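Nucleoporin p58/p45 (Homo sapiens, PDB 4JO7) probably serves as a structural component of the nuclear pore complex, needed for trafficking across the nuclear membrane, and here is seen as a helical piece of the longer protein. Local coordinates at residues Q12-E15 / V16-Q19; M50-I53 / Y54-F57; K72-K75 / E76-G80. All blocks are in the same frame, centred on the assembly; numbering follows the deposited sequence. Where two conformers were deposited one is given.

Interaction 1: residues Q12-E15 / V16-Q19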
ATOM      1  N   GLN F  12       6.604  12.128  -8.359  1.00 13.03           N
ATOM      2  CA  GLN F  12       7.483  12.690  -9.375  1.00 17.40           C
ATOM      3  C   GLN F  12       8.863  12.960  -8.775  1.00 15.92           C
ATOM      4  O   GLN F  12       9.880  12.653  -9.381  1.00 15.10           O
ATOM      5  CB  GLN F  12       6.897  13.974  -9.965  1.00 21.55           C
ATOM      6  CG  GLN F  12       5.450  13.862 -10.455  1.00 36.01           C
ATOM      7  CD  GLN F  12       5.072  12.473 -10.959  1.00 49.41           C
ATOM      8  OE1 GLN F  12       5.786  11.872 -11.766  1.00 51.20           O
ATOM      9  NE2 GLN F  12       3.935  11.960 -10.487  1.00 38.03           N
ATOM     10  N   GLN F  13       8.896  13.516  -7.571  1.00 13.15           N
ATOM     11  CA  GLN F  13      10.163  13.794  -6.915  1.00 13.39           C
ATOM     12  C   GLN F  13      10.908  12.507  -6.560  1.00 14.99           C
ATOM     13  O   GLN F  13      12.136  12.458  -6.614  1.00 13.24           O
ATOM     14  CB  GLN F  13       9.939  14.660  -5.675  1.00 15.38           C
ATOM     15  CG  GLN F  13       9.536  16.091  -6.023  1.00 19.96           C
ATOM     16  CD  GLN F  13       9.134  16.912  -4.814  1.00 22.19           C
ATOM     17  OE1 GLN F  13       9.052  16.401  -3.701  1.00 22.63           O
ATOM     18  NE2 GLN F  13       8.871  18.194  -5.034  1.00 34.51           N
ATOM     19  N   PHE F  14      10.160  11.462  -6.227  1.00 14.56           N
ATOM     20  CA  PHE F  14      10.752  10.169  -5.904  1.00 14.54           C
ATOM     21  C   PHE F  14      11.454   9.588  -7.125  1.00 14.14           C
ATOM     22  O   PHE F  14      12.575   9.095  -7.031  1.00 13.50           O
ATOM     23  CB  PHE F  14       9.671   9.203  -5.414  1.00 13.19           C
ATOM     24  CG  PHE F  14      10.208   7.891  -4.922  1.00 11.63           C
ATOM     25  CD1 PHE F  14      10.749   7.784  -3.657  1.00 18.91           C
ATOM     26  CD2 PHE F  14      10.171   6.766  -5.727  1.00 11.67           C
ATOM     27  CE1 PHE F  14      11.245   6.578  -3.200  1.00 15.65           C
ATOM     28  CE2 PHE F  14      10.663   5.559  -5.272  1.00 15.90           C
ATOM     29  CZ  PHE F  14      11.196   5.467  -4.009  1.00 15.09           C
ATOM     30  N   GLU F  15      10.794   9.665  -8.275  1.00 13.27           N
ATOM     31  CA  GLU F  15      11.371   9.177  -9.518  1.00 15.44           C
ATOM     32  C   GLU F  15      12.679   9.887  -9.848  1.00 16.74           C
ATOM     33  O   GLU F  15      13.655   9.250 -10.240  1.00 16.03           O
ATOM     34  CB  GLU F  15      10.387   9.357 -10.668  1.00 17.98           C
ATOM     35  CG  GLU F  15       9.193   8.422 -10.599  1.00 23.35           C
ATOM     36  CD  GLU F  15       8.313   8.548 -11.814  1.00 35.56           C
ATOM     37  OE1 GLU F  15       8.756   8.136 -12.909  1.00 40.16           O
ATOM     38  OE2 GLU F  15       7.192   9.071 -11.674  1.00 36.47           O
ATOM     39  N   VAL F  16      12.697  11.205  -9.696  1.00 17.76           N
ATOM     40  CA  VAL F  16      13.913  11.971  -9.938  1.00 15.26           C
ATOM     41  C   VAL F  16      15.026  11.501  -9.011  1.00 20.00           C
ATOM     42  O   VAL F  16      16.150  11.251  -9.451  1.00 20.19           O
ATOM     43  CB  VAL F  16      13.676  13.486  -9.741  1.00 15.63           C
ATOM     44  CG1 VAL F  16      14.993  14.242  -9.741  1.00 17.17           C
ATOM     45  CG2 VAL F  16      12.749  14.017 -10.828  1.00 19.51           C
ATOM     46  N   GLN F  17      14.704  11.384  -7.728  1.00 11.60           N
ATOM     47  CA  GLN F  17      15.662  10.956  -6.718  1.00 18.41           C
ATOM     48  C   GLN F  17      16.235   9.582  -7.050  1.00 15.98           C
ATOM     49  O   GLN F  17      17.443   9.366  -6.932  1.00 15.86           O
ATOM     50  CB  GLN F  17      15.000  10.937  -5.341  1.00 15.73           C
ATOM     51  CG  GLN F  17      15.905  10.466  -4.217  1.00 34.55           C
ATOM     52  CD  GLN F  17      15.222  10.521  -2.865  1.00 31.02           C
ATOM     53  OE1 GLN F  17      14.640   9.535  -2.407  1.00 27.80           O
ATOM     54  NE2 GLN F  17      15.280  11.681  -2.222  1.00 36.41           N
ATOM     55  N   LEU F  18      15.374   8.656  -7.467  1.00 15.53           N
ATOM     56  CA  LEU F  18      15.827   7.315  -7.830  1.00 18.83           C
ATOM     57  C   LEU F  18      16.859   7.378  -8.946  1.00 23.13           C
ATOM     58  O   LEU F  18      17.874   6.682  -8.899  1.00 22.27           O
ATOM     59  CB  LEU F  18      14.659   6.429  -8.273  1.00 20.52           C
ATOM     60  CG  LEU F  18      13.715   5.886  -7.198  1.00 22.00           C
ATOM     61  CD1 LEU F  18      12.734   4.910  -7.836  1.00 33.79           C
ATOM     62  CD2 LEU F  18      14.472   5.212  -6.061  1.00 33.22           C
ATOM     63  N   GLN F  19      16.600   8.210  -9.952  1.00 23.15           N
ATOM     64  CA  GLN F  19      17.522   8.357 -11.077  1.00 22.68           C
ATOM     65  C   GLN F  19      18.861   8.913 -10.603  1.00 17.57           C
ATOM     66  O   GLN F  19      19.916   8.379 -10.930  1.00 28.20           O
ATOM     67  CB  GLN F  19      16.925   9.274 -12.147  1.00 24.72           C
ATOM     68  CG  GLN F  19      15.694   8.711 -12.833  1.00 39.16           C
ATOM     69  CD  GLN F  19      16.027   7.652 -13.865  1.00 64.04           C
ATOM     70  OE1 GLN F  19      17.184   7.253 -14.011  1.00 60.91           O
ATOM     71  NE2 GLN F  19      15.012   7.192 -14.593  1.00 44.90           N
TER
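Phe14 and Leu18 sit one helical turn apart and pack their apolar ends together. The ring and the leucine branches cross at a slant. CE2 of Phe14 lies 3.4 Å from CD1 of Leu18, a snug carbon-carbon approach. CZ of Phe14 lies 3.9 Å from CD2 of Leu18, so both branches of the leucine touch the same end of the ring. The torsions bring this about. Phe14 turns CG away from its backbone N to stand beside the carbonyl carbon (chi1 -174°), which swings the ring outward and slightly toward the next turn. Leu18 does the reverse, with CG beside its own N (chi1 -75°), and leans back over the preceding turn. Its CG thereby comes within 3.4 Å of Phe14 O, the carbonyl that accepts the backbone N-H of Leu18 at 2.9 Å. Gln17 stays extended, and its CB lies near the carbonyl oxygens of Gln13 and Phe14. Gln19 instead bends at chi2 (-77°), while its CG sits 3.3 Å from Glu15 O. On the outer side, the amide NE2 of Gln12 bonds back to the carbonyl of Arg8. The buried pair faces helix 43-85: Phe14 packs on Ala61, and Leu18 on Phe57 and Val58. Apolar residues spaced i/i+4 form the buried stripe of an amphipathic helix, consistent with the coiled coil predicted for this region.

Interaction 2: residues M50-I53 / Y54-F57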
HETATM    1  N   MSE F  50      22.842  -4.146  -6.887  1.00 14.93           N
HETATM    2  CA  MSE F  50      22.308  -2.826  -6.596  1.00 13.54           C
HETATM    3  C   MSE F  50      21.245  -2.454  -7.593  1.00 17.76           C
HETATM    4  O   MSE F  50      20.242  -1.809  -7.221  1.00 19.35           O
HETATM    5  CB  MSE F  50      23.433  -1.799  -6.645  1.00 19.83           C
HETATM    6  CG  MSE F  50      22.911  -0.401  -6.336  1.00 16.80           C
HETATM    7 SE   MSE F  50      21.971  -0.408  -4.605  1.00 24.71          SE
HETATM    8  CE  MSE F  50      23.479  -0.981  -3.475  1.00 16.55           C
ATOM      9  N   GLN F  51      21.439  -2.845  -8.848  1.00 16.49           N
ATOM     10  CA  GLN F  51      20.481  -2.553  -9.904  1.00 16.65           C
ATOM     11  C   GLN F  51      19.129  -3.179  -9.583  1.00 16.34           C
ATOM     12  O   GLN F  51      18.087  -2.565  -9.802  1.00 20.40           O
ATOM     13  CB  GLN F  51      20.993  -3.067 -11.250  1.00 21.91           C
ATOM     14  CG  GLN F  51      19.954  -3.032 -12.363  1.00 35.01           C
ATOM     15  CD  GLN F  51      20.479  -3.581 -13.677  1.00 55.14           C
ATOM     16  OE1 GLN F  51      19.896  -4.501 -14.253  1.00 65.22           O
ATOM     17  NE2 GLN F  51      21.580  -3.017 -14.162  1.00 51.35           N
ATOM     18  N   LYS F  52      19.149  -4.404  -9.069  1.00 15.76           N
ATOM     19  CA  LYS F  52      17.916  -5.108  -8.741  1.00 19.74           C
ATOM     20  C   LYS F  52      17.231  -4.489  -7.527  1.00 13.24           C
ATOM     21  O   LYS F  52      16.002  -4.482  -7.439  1.00 13.27           O
ATOM     22  CB  LYS F  52      18.186  -6.593  -8.515  1.00 17.65           C
ATOM     23  CG  LYS F  52      18.745  -7.295  -9.747  1.00 29.21           C
ATOM     24  CD  LYS F  52      18.510  -8.794  -9.705  1.00 45.87           C
ATOM     25  CE  LYS F  52      19.301  -9.507 -10.792  1.00 58.28           C
ATOM     26  NZ  LYS F  52      19.129  -8.873 -12.131  1.00 58.34           N
ATOM     27  N   ILE F  53      18.025  -3.969  -6.596  1.00 12.50           N
ATOM     28  CA  ILE F  53      17.486  -3.214  -5.470  1.00 12.74           C
ATOM     29  C   ILE F  53      16.724  -1.994  -5.982  1.00 11.57           C
ATOM     30  O   ILE F  53      15.614  -1.697  -5.534  1.00 10.19           O
ATOM     31  CB  ILE F  53      18.605  -2.795  -4.506  1.00  8.53           C
ATOM     32  CG1 ILE F  53      19.053  -4.006  -3.678  1.00 13.60           C
ATOM     33  CG2 ILE F  53      18.146  -1.667  -3.588  1.00  9.43           C
ATOM     34  CD1 ILE F  53      20.311  -3.769  -2.857  1.00 14.26           C
ATOM     35  N   TYR F  54      17.307  -1.305  -6.949  1.00 10.88           N
ATOM     36  CA  TYR F  54      16.681  -0.146  -7.571  0.55 15.18           C
ATOM     37  C   TYR F  54      15.358  -0.548  -8.212  1.00 15.47           C
ATOM     38  O   TYR F  54      14.356   0.163  -8.124  1.00 15.19           O
ATOM     39  CB  TYR F  54      17.632   0.442  -8.616  0.55 15.56           C
ATOM     40  CG  TYR F  54      16.964   1.232  -9.715  0.55 15.98           C
ATOM     41  CD1 TYR F  54      16.704   2.584  -9.561  0.55 22.39           C
ATOM     42  CD2 TYR F  54      16.610   0.628 -10.915  0.55 20.08           C
ATOM     43  CE1 TYR F  54      16.100   3.313 -10.564  0.55 20.12           C
ATOM     44  CE2 TYR F  54      16.002   1.349 -11.924  0.55 21.02           C
ATOM     45  CZ  TYR F  54      15.756   2.692 -11.742  0.55 13.31           C
ATOM     46  OH  TYR F  54      15.153   3.420 -12.736  0.55 15.02           O
ATOM     47  N   GLN F  55      15.366  -1.706  -8.864  1.00 10.49           N
ATOM     48  CA  GLN F  55      14.156  -2.207  -9.502  1.00 15.61           C
ATOM     49  C   GLN F  55      13.052  -2.478  -8.479  1.00 14.50           C
ATOM     50  O   GLN F  55      11.874  -2.262  -8.755  1.00 12.18           O
ATOM     51  CB  GLN F  55      14.471  -3.448 -10.344  1.00 14.75           C
ATOM     52  CG  GLN F  55      15.314  -3.103 -11.569  1.00 23.79           C
ATOM     53  CD  GLN F  55      15.663  -4.305 -12.424  1.00 25.33           C
ATOM     54  OE1 GLN F  55      16.018  -5.368 -11.914  1.00 27.86           O
ATOM     55  NE2 GLN F  55      15.552  -4.144 -13.737  1.00 43.91           N
ATOM     56  N   THR F  56      13.426  -2.924  -7.287  1.00 10.38           N
ATOM     57  CA  THR F  56      12.438  -3.171  -6.244  1.00 11.56           C
ATOM     58  C   THR F  56      11.832  -1.850  -5.763  1.00 12.21           C
ATOM     59  O   THR F  56      10.627  -1.765  -5.526  1.00 10.00           O
ATOM     60  CB  THR F  56      13.054  -3.957  -5.077  1.00  9.56           C
ATOM     61  OG1 THR F  56      13.582  -5.193  -5.570  1.00 10.19           O
ATOM     62  CG2 THR F  56      12.022  -4.244  -4.003  1.00 14.62           C
ATOM     63  N   PHE F  57      12.652  -0.809  -5.643  1.00 11.24           N
ATOM     64  CA  PHE F  57      12.148   0.496  -5.233  1.00 14.96           C
ATOM     65  C   PHE F  57      11.163   1.060  -6.258  1.00 12.02           C
ATOM     66  O   PHE F  57      10.148   1.646  -5.891  1.00 10.25           O
ATOM     67  CB  PHE F  57      13.294   1.493  -5.013  1.00  8.87           C
ATOM     68  CG  PHE F  57      13.891   1.431  -3.635  1.00 11.04           C
ATOM     69  CD1 PHE F  57      13.215   1.968  -2.553  1.00 12.55           C
ATOM     70  CD2 PHE F  57      15.124   0.831  -3.422  1.00 16.66           C
ATOM     71  CE1 PHE F  57      13.758   1.918  -1.277  1.00 14.70           C
ATOM     72  CE2 PHE F  57      15.672   0.776  -2.149  1.00 12.64           C
ATOM     73  CZ  PHE F  57      14.991   1.318  -1.078  1.00 13.61           C
TER
HETATM   74  O   HOH W   1      18.534  -6.763 -13.579  1.00 44.00           O
HETATM   75  O   HOH W   2      16.527  -7.656 -13.608  1.00 38.83           O
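Ile53 and Phe57 run alongside one another in a common direction, with CG2 of Ile53 3.8 Å from CE2 of Phe57. The backbone beneath them is fully helical. Ile53 O accepts the N-H of Phe57 at 3.1 Å and also takes a weak bond from the N-H of Thr56, whose main acceptor is Lys52 O. The carbonyls of Met50 and Gln51 take the N-H groups of Tyr54 and Gln55. On the exposed side two waters join three long side chains. Lys52 bends at its last torsion (chi4 -49°), and NZ gives a short bond of 2.6 Å to the first water. That water also lies 2.7 Å from Gln51 OE1, one of several acceptors competing for its protons; its link to Gln55 OE1 is weak. The second water donates to Gln55 OE1 at 2.9 Å and receives a weak bond from Lys52 NZ. Thr56 uses its buried OG1 differently, bonding to Gln77 OE1 of the second subunit. Were Phe57 an alanine, CG2 of Ile53 would probably lose its aromatic neighbour and a gap would open beside Leu18 of the same chain and Tyr78 of the second subunit. This part of helix 43-85 sits between helix 2-29 of its own chain, where selenomethionine Met50 packs on Ile25 and Glu29, and the second subunit, where Met50 meets Tyr81, with a chain of another protein also touching Met50 and Phe57.

Interaction 3: residues K72-K75 / E76-G80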
ATOM      1  N   LYS F  72      -9.019   5.822  -4.089  1.00 10.71           N
ATOM      2  CA  LYS F  72      -9.866   6.799  -4.765  1.00 11.85           C
ATOM      3  C   LYS F  72     -11.101   6.121  -5.356  1.00 11.28           C
ATOM      4  O   LYS F  72     -12.208   6.643  -5.255  1.00  9.07           O
ATOM      5  CB  LYS F  72      -9.104   7.520  -5.877  1.00  9.65           C
ATOM      6  CG  LYS F  72      -7.962   8.406  -5.411  1.00 15.54           C
ATOM      7  CD  LYS F  72      -7.361   9.142  -6.604  1.00 21.34           C
ATOM      8  CE  LYS F  72      -6.102   9.918  -6.221  1.00 18.19           C
ATOM      9  NZ  LYS F  72      -5.468  10.541  -7.409  1.00 20.89           N
ATOM     10  N   VAL F  73     -10.906   4.973  -5.997  1.00  8.44           N
ATOM     11  CA  VAL F  73     -12.024   4.180  -6.508  1.00  7.53           C
ATOM     12  C   VAL F  73     -12.979   3.811  -5.376  1.00  8.45           C
ATOM     13  O   VAL F  73     -14.200   3.963  -5.504  1.00  9.21           O
ATOM     14  CB  VAL F  73     -11.532   2.905  -7.233  1.00  9.37           C
ATOM     15  CG1 VAL F  73     -12.708   1.976  -7.557  1.00 16.39           C
ATOM     16  CG2 VAL F  73     -10.761   3.269  -8.492  1.00 12.42           C
ATOM     17  N   LEU F  74     -12.422   3.357  -4.256  1.00  6.47           N
ATOM     18  CA  LEU F  74     -13.226   2.983  -3.102  1.00  8.52           C
ATOM     19  C   LEU F  74     -14.122   4.140  -2.674  1.00  9.45           C
ATOM     20  O   LEU F  74     -15.317   3.946  -2.423  1.00  8.67           O
ATOM     21  CB  LEU F  74     -12.332   2.547  -1.939  1.00  8.55           C
ATOM     22  CG  LEU F  74     -13.045   2.021  -0.695  1.00 13.41           C
ATOM     23  CD1 LEU F  74     -13.845   0.763  -1.038  1.00 11.03           C
ATOM     24  CD2 LEU F  74     -12.058   1.740   0.446  1.00 11.95           C
ATOM     25  N   LYS F  75     -13.550   5.340  -2.609  1.00  9.44           N
ATOM     26  CA  LYS F  75     -14.314   6.532  -2.226  1.00  7.96           C
ATOM     27  C   LYS F  75     -15.443   6.798  -3.211  1.00  9.56           C
ATOM     28  O   LYS F  75     -16.559   7.108  -2.802  1.00 13.07           O
ATOM     29  CB  LYS F  75     -13.412   7.764  -2.114  1.00  9.92           C
ATOM     30  CG  LYS F  75     -14.149   9.012  -1.630  1.00 15.56           C
ATOM     31  CD  LYS F  75     -13.231  10.212  -1.476  1.00 21.00           C
ATOM     32  CE  LYS F  75     -13.994  11.402  -0.900  1.00 26.72           C
ATOM     33  NZ  LYS F  75     -13.102  12.572  -0.659  1.00 23.11           N
ATOM     34  N   GLU F  76     -15.157   6.667  -4.506  1.00 10.92           N
ATOM     35  CA  GLU F  76     -16.164   6.897  -5.541  1.00 10.27           C
ATOM     36  C   GLU F  76     -17.326   5.922  -5.392  1.00  7.21           C
ATOM     37  O   GLU F  76     -18.495   6.286  -5.558  1.00 10.17           O
ATOM     38  CB  GLU F  76     -15.553   6.743  -6.934  1.00  9.54           C
ATOM     39  CG  GLU F  76     -14.509   7.778  -7.279  1.00 17.60           C
ATOM     40  CD  GLU F  76     -13.986   7.626  -8.696  1.00 47.11           C
ATOM     41  OE1 GLU F  76     -14.137   6.528  -9.277  1.00 41.20           O
ATOM     42  OE2 GLU F  76     -13.428   8.608  -9.232  1.00 56.02           O
ATOM     43  N   GLN F  77     -16.994   4.679  -5.079  1.00 10.56           N
ATOM     44  CA  GLN F  77     -17.997   3.645  -4.894  1.00  7.05           C
ATOM     45  C   GLN F  77     -18.829   3.896  -3.633  1.00 12.20           C
ATOM     46  O   GLN F  77     -20.041   3.659  -3.634  1.00 11.83           O
ATOM     47  CB  GLN F  77     -17.309   2.280  -4.861  1.00  8.35           C
ATOM     48  CG  GLN F  77     -16.705   1.917  -6.214  1.00  7.90           C
ATOM     49  CD  GLN F  77     -15.989   0.584  -6.190  1.00 19.15           C
ATOM     50  OE1 GLN F  77     -15.563   0.122  -5.138  1.00 15.81           O
ATOM     51  NE2 GLN F  77     -15.851  -0.038  -7.355  1.00 21.99           N
ATOM     52  N   TYR F  78     -18.190   4.378  -2.567  1.00  8.66           N
ATOM     53  CA  TYR F  78     -18.918   4.791  -1.359  1.00  7.55           C
ATOM     54  C   TYR F  78     -19.958   5.846  -1.715  1.00  9.47           C
ATOM     55  O   TYR F  78     -21.121   5.759  -1.320  1.00 11.75           O
ATOM     56  CB  TYR F  78     -17.982   5.400  -0.314  1.00  8.84           C
ATOM     57  CG  TYR F  78     -17.305   4.442   0.640  1.00 10.36           C
ATOM     58  CD1 TYR F  78     -17.052   3.122   0.291  1.00 10.83           C
ATOM     59  CD2 TYR F  78     -16.919   4.871   1.899  1.00 16.02           C
ATOM     60  CE1 TYR F  78     -16.433   2.263   1.168  1.00 12.30           C
ATOM     61  CE2 TYR F  78     -16.300   4.023   2.782  1.00 17.39           C
ATOM     62  CZ  TYR F  78     -16.053   2.720   2.416  1.00 13.66           C
ATOM     63  OH  TYR F  78     -15.432   1.888   3.318  1.00 11.94           O
ATOM     64  N   LEU F  79     -19.516   6.860  -2.444  1.00  9.38           N
ATOM     65  CA  LEU F  79     -20.385   7.972  -2.830  1.00 11.81           C
ATOM     66  C   LEU F  79     -21.515   7.496  -3.726  1.00 11.53           C
ATOM     67  O   LEU F  79     -22.658   7.943  -3.593  1.00 11.61           O
ATOM     68  CB  LEU F  79     -19.576   9.049  -3.546  1.00 10.63           C
ATOM     69  CG  LEU F  79     -18.526   9.760  -2.692  1.00 20.90           C
ATOM     70  CD1 LEU F  79     -17.737  10.750  -3.528  1.00 21.83           C
ATOM     71  CD2 LEU F  79     -19.180  10.460  -1.529  1.00 15.83           C
ATOM     72  N   GLY F  80     -21.198   6.583  -4.636  1.00 11.58           N
ATOM     73  CA  GLY F  80     -22.203   6.004  -5.510  1.00 15.81           C
ATOM     74  C   GLY F  80     -23.264   5.270  -4.712  1.00 13.81           C
ATOM     75  O   GLY F  80     -24.460   5.402  -4.984  1.00 11.63           O
TER
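The ring of Tyr78 meets Leu74 at a slant, and its CE1 side does the touching: CE1 lies 3.7 Å from CD1 of Leu74. Leu74 O and Lys75 O also lie obliquely to the ring, and CD1 of Tyr78 is 3.3 Å from Leu74 O. A second flat group is the amide of Gln77. The Gln77 side chain crosses that of Val73 at a slant, and CG1 of Val73 is 3.7 Å from NE2 of Gln77. Gln77 keeps CG beside its backbone N (chi1 -67°) and then runs extended, which lays the chain back over Val73 O and the valine methyl. Val73 O accepts the backbone N-H of Gln77 at 2.9 Å. Leu79 leans back in the same way, bringing its CG to 3.3 Å from Lys75 O. Three polar ends have partners beyond the two segments. Gln77 OE1 bonds to Thr56 of the second subunit, Tyr78 OH to a polar side chain of another protein, and Lys72 NZ forms a salt bridge with Glu69 of the same chain. Across these turns the side chains meet mainly by van der Waals contact and make no hydrogen bond to each other, while the Gln77 amide and the Tyr78 hydroxyl tie the helix to neighbouring chains by hydrogen bonds.

The three contacts come in series along the chain. Interaction 1 lies on helix 2-29, and interactions 2 and 3 share helix 43-85. The two helices run antiparallel, which brings interactions 1 and 2 side by side: their centres are about 13 Å apart, and Phe14 CE2 packs on Phe57 O at 4.0 Å. Interaction 3 lies farther along the long helix, across the chain's centre from interaction 2, with about 34 Å between their centres. It does not touch interaction 1; their nearest atoms are about 10 Å apart. Interactions 2 and 3 both meet the second subunit, so one helix serves both the intrachain pairing and the assembly.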